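Anopheles gambiae adenosine kinase (Anopheles gambiae, PDB 3LOO) catalyses the ATP-dependent phosphorylation of adenosine to AMP, as a high-affinity adenosine kinase of the pfkB carbohydrate kinase family. Local coordinates at residues A[118-121]-A[125-128]. Numbering follows the deposited sequence.
Sequences RATS and NVQY
Val126 reaches toward helix segment 118-121 with a chi1 of -47°, which sets CG1 trans to its own carbonyl carbon, while Thr120, with chi1 at -65°, carries OG1 trans to its carbonyl carbon and thereby turns the hydroxyl to the strand. The two side chains meet nearly at right angles. Apolar contact is made chiefly by one branch of the valine: Val126 CG1 lies 3.7 Å from Ala119 CB. On the second branch, Val126 CG2 is 4.0 Å from Thr120 OG1. A beta-branched valine suits this strand position, since its two methyls can serve two helix residues at once, and the single methyl of Ala119 lets the helix sit close to the sheet.

No direct hydrogen bond joins the segments. A water does so instead, lying 2.9 Å from Thr120 OG1 and accepting a hydrogen bond from Val126 N, also at 2.9 Å. Threonine fits this partly polar margin: its hydroxyl holds the water and makes a weak hydrogen bond to the carbonyl of Glu116, one turn back in the helix. The bridge thus satisfies a strand amide that points to the helix.

Tyr128, two residues along the strand, lays one ring face over Val126, whose CB stands 4.1 Å above the ring centre. Tyr128 OH passes 4.4 Å from Ala119 CB and is hydrogen-bonded to Gln84 OE1, so the aromatic body packs in the buried interior while its polar end is provided for.

The contact closes a beta-alpha-beta unit, in which helix 110-122 returns the chain from strand 100-107 to its parallel neighbour 125-131, the outermost strand on that side of the large sheet. Asn125 and Gln127 bond through their backbones to strand 100-107, and helix 82-94 packs against Ala119 through Gln84 and Arg88.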
ATOM      1  N   ARG A 118      -5.727  -2.852 -16.533  1.00 28.27           N
ATOM      2  CA  ARG A 118      -4.336  -2.490 -16.189  1.00 28.30           C
ATOM      3  C   ARG A 118      -3.668  -3.510 -15.253  1.00 26.97           C
ATOM      4  O   ARG A 118      -2.521  -3.913 -15.463  1.00 26.93           O
ATOM      5  CB  ARG A 118      -4.217  -1.097 -15.526  1.00 28.86           C
ATOM      6  CG  ARG A 118      -4.779   0.055 -16.346  1.00 35.61           C
ATOM      7  CD  ARG A 118      -3.812   0.663 -17.403  1.00 41.58           C
ATOM      8  NE  ARG A 118      -4.599   1.511 -18.321  1.00 47.14           N
ATOM      9  CZ  ARG A 118      -5.023   2.760 -18.073  1.00 48.17           C
ATOM     10  NH1 ARG A 118      -4.715   3.391 -16.932  1.00 49.62           N
ATOM     11  NH2 ARG A 118      -5.761   3.391 -18.982  1.00 48.78           N
ATOM     12  N   ALA A 119      -4.353  -3.906 -14.190  1.00 26.00           N
ATOM     13  CA  ALA A 119      -3.718  -4.820 -13.247  1.00 25.26           C
ATOM     14  C   ALA A 119      -3.511  -6.222 -13.896  1.00 25.28           C
ATOM     15  O   ALA A 119      -2.444  -6.798 -13.763  1.00 24.55           O
ATOM     16  CB  ALA A 119      -4.492  -4.893 -11.934  1.00 24.91           C
ATOM     17  N   THR A 120      -4.502  -6.725 -14.623  1.00 25.17           N
ATOM     18  CA  THR A 120      -4.333  -7.998 -15.367  1.00 27.42           C
ATOM     19  C   THR A 120      -3.218  -7.917 -16.428  1.00 27.06           C
ATOM     20  O   THR A 120      -2.446  -8.834 -16.537  1.00 27.28           O
ATOM     21  CB  THR A 120      -5.666  -8.519 -15.990  1.00 26.67           C
ATOM     22  OG1 THR A 120      -6.573  -8.844 -14.926  1.00 30.02           O
ATOM     23  CG2 THR A 120      -5.433  -9.841 -16.823  1.00 30.31           C
ATOM     24  N   SER A 121      -3.117  -6.817 -17.172  1.00 27.90           N
ATOM     25  CA  SER A 121      -1.996  -6.652 -18.118  1.00 29.62           C
ATOM     26  C   SER A 121      -0.626  -6.734 -17.497  1.00 28.83           C
ATOM     27  O   SER A 121       0.279  -7.285 -18.117  1.00 28.78           O
ATOM     28  CB  SER A 121      -2.072  -5.343 -18.872  1.00 29.53           C
ATOM     29  OG  SER A 121      -3.345  -5.315 -19.460  1.00 37.61           O
ATOM     30  N   ASN A 125      -3.245 -11.529 -10.809  1.00 23.98           N
ATOM     31  CA  ASN A 125      -4.481 -12.260 -10.782  1.00 24.40           C
ATOM     32  C   ASN A 125      -5.446 -11.446  -9.898  1.00 24.70           C
ATOM     33  O   ASN A 125      -5.395 -11.534  -8.669  1.00 23.39           O
ATOM     34  CB  ASN A 125      -4.260 -13.682 -10.235  1.00 23.11           C
ATOM     35  CG  ASN A 125      -5.547 -14.473 -10.136  1.00 25.52           C
ATOM     36  OD1 ASN A 125      -6.607 -13.966 -10.482  1.00 27.27           O
ATOM     37  ND2 ASN A 125      -5.467 -15.728  -9.664  1.00 23.41           N
ATOM     38  N   VAL A 126      -6.331 -10.673 -10.524  1.00 25.96           N
ATOM     39  CA  VAL A 126      -7.262  -9.858  -9.744  1.00 26.31           C
ATOM     40  C   VAL A 126      -8.504 -10.664  -9.408  1.00 25.49           C
ATOM     41  O   VAL A 126      -9.117 -11.261 -10.280  1.00 25.82           O
ATOM     42  CB  VAL A 126      -7.689  -8.525 -10.424  1.00 27.22           C
ATOM     43  CG1 VAL A 126      -6.475  -7.804 -10.959  1.00 26.65           C
ATOM     44  CG2 VAL A 126      -8.662  -8.788 -11.495  1.00 30.33           C
ATOM     45  N   GLN A 127      -8.839 -10.672  -8.137  1.00 24.52           N
ATOM     46  CA  GLN A 127     -10.001 -11.417  -7.664  1.00 24.75           C
ATOM     47  C   GLN A 127     -10.936 -10.448  -6.961  1.00 24.73           C
ATOM     48  O   GLN A 127     -11.100 -10.469  -5.741  1.00 23.80           O
ATOM     49  CB  GLN A 127      -9.528 -12.568  -6.796  1.00 24.48           C
ATOM     50  CG  GLN A 127      -8.735 -13.607  -7.602  1.00 22.80           C
ATOM     51  CD  GLN A 127      -9.608 -14.437  -8.541  1.00 26.33           C
ATOM     52  OE1 GLN A 127      -9.201 -14.762  -9.666  1.00 28.31           O
ATOM     53  NE2 GLN A 127     -10.800 -14.812  -8.075  1.00 20.89           N
ATOM     54  N   TYR A 128     -11.478  -9.531  -7.767  1.00 25.58           N
ATOM     55  CA  TYR A 128     -12.349  -8.458  -7.259  1.00 26.90           C
ATOM     56  C   TYR A 128     -13.706  -9.008  -6.817  1.00 27.02           C
ATOM     57  O   TYR A 128     -14.342  -9.757  -7.557  1.00 27.22           O
ATOM     58  CB  TYR A 128     -12.631  -7.393  -8.329  1.00 25.13           C
ATOM     59  CG  TYR A 128     -11.486  -6.502  -8.793  1.00 23.65           C
ATOM     60  CD1 TYR A 128     -10.384  -6.173  -7.974  1.00 22.32           C
ATOM     61  CD2 TYR A 128     -11.521  -5.970 -10.076  1.00 25.74           C
ATOM     62  CE1 TYR A 128      -9.353  -5.321  -8.468  1.00 22.80           C
ATOM     63  CE2 TYR A 128     -10.523  -5.109 -10.551  1.00 25.35           C
ATOM     64  CZ  TYR A 128      -9.443  -4.793  -9.752  1.00 23.80           C
ATOM     65  OH  TYR A 128      -8.458  -3.952 -10.304  1.00 25.07           O
TER
HETATM   66  O   HOH W   1      -7.073 -11.226 -13.280  1.00 39.58           O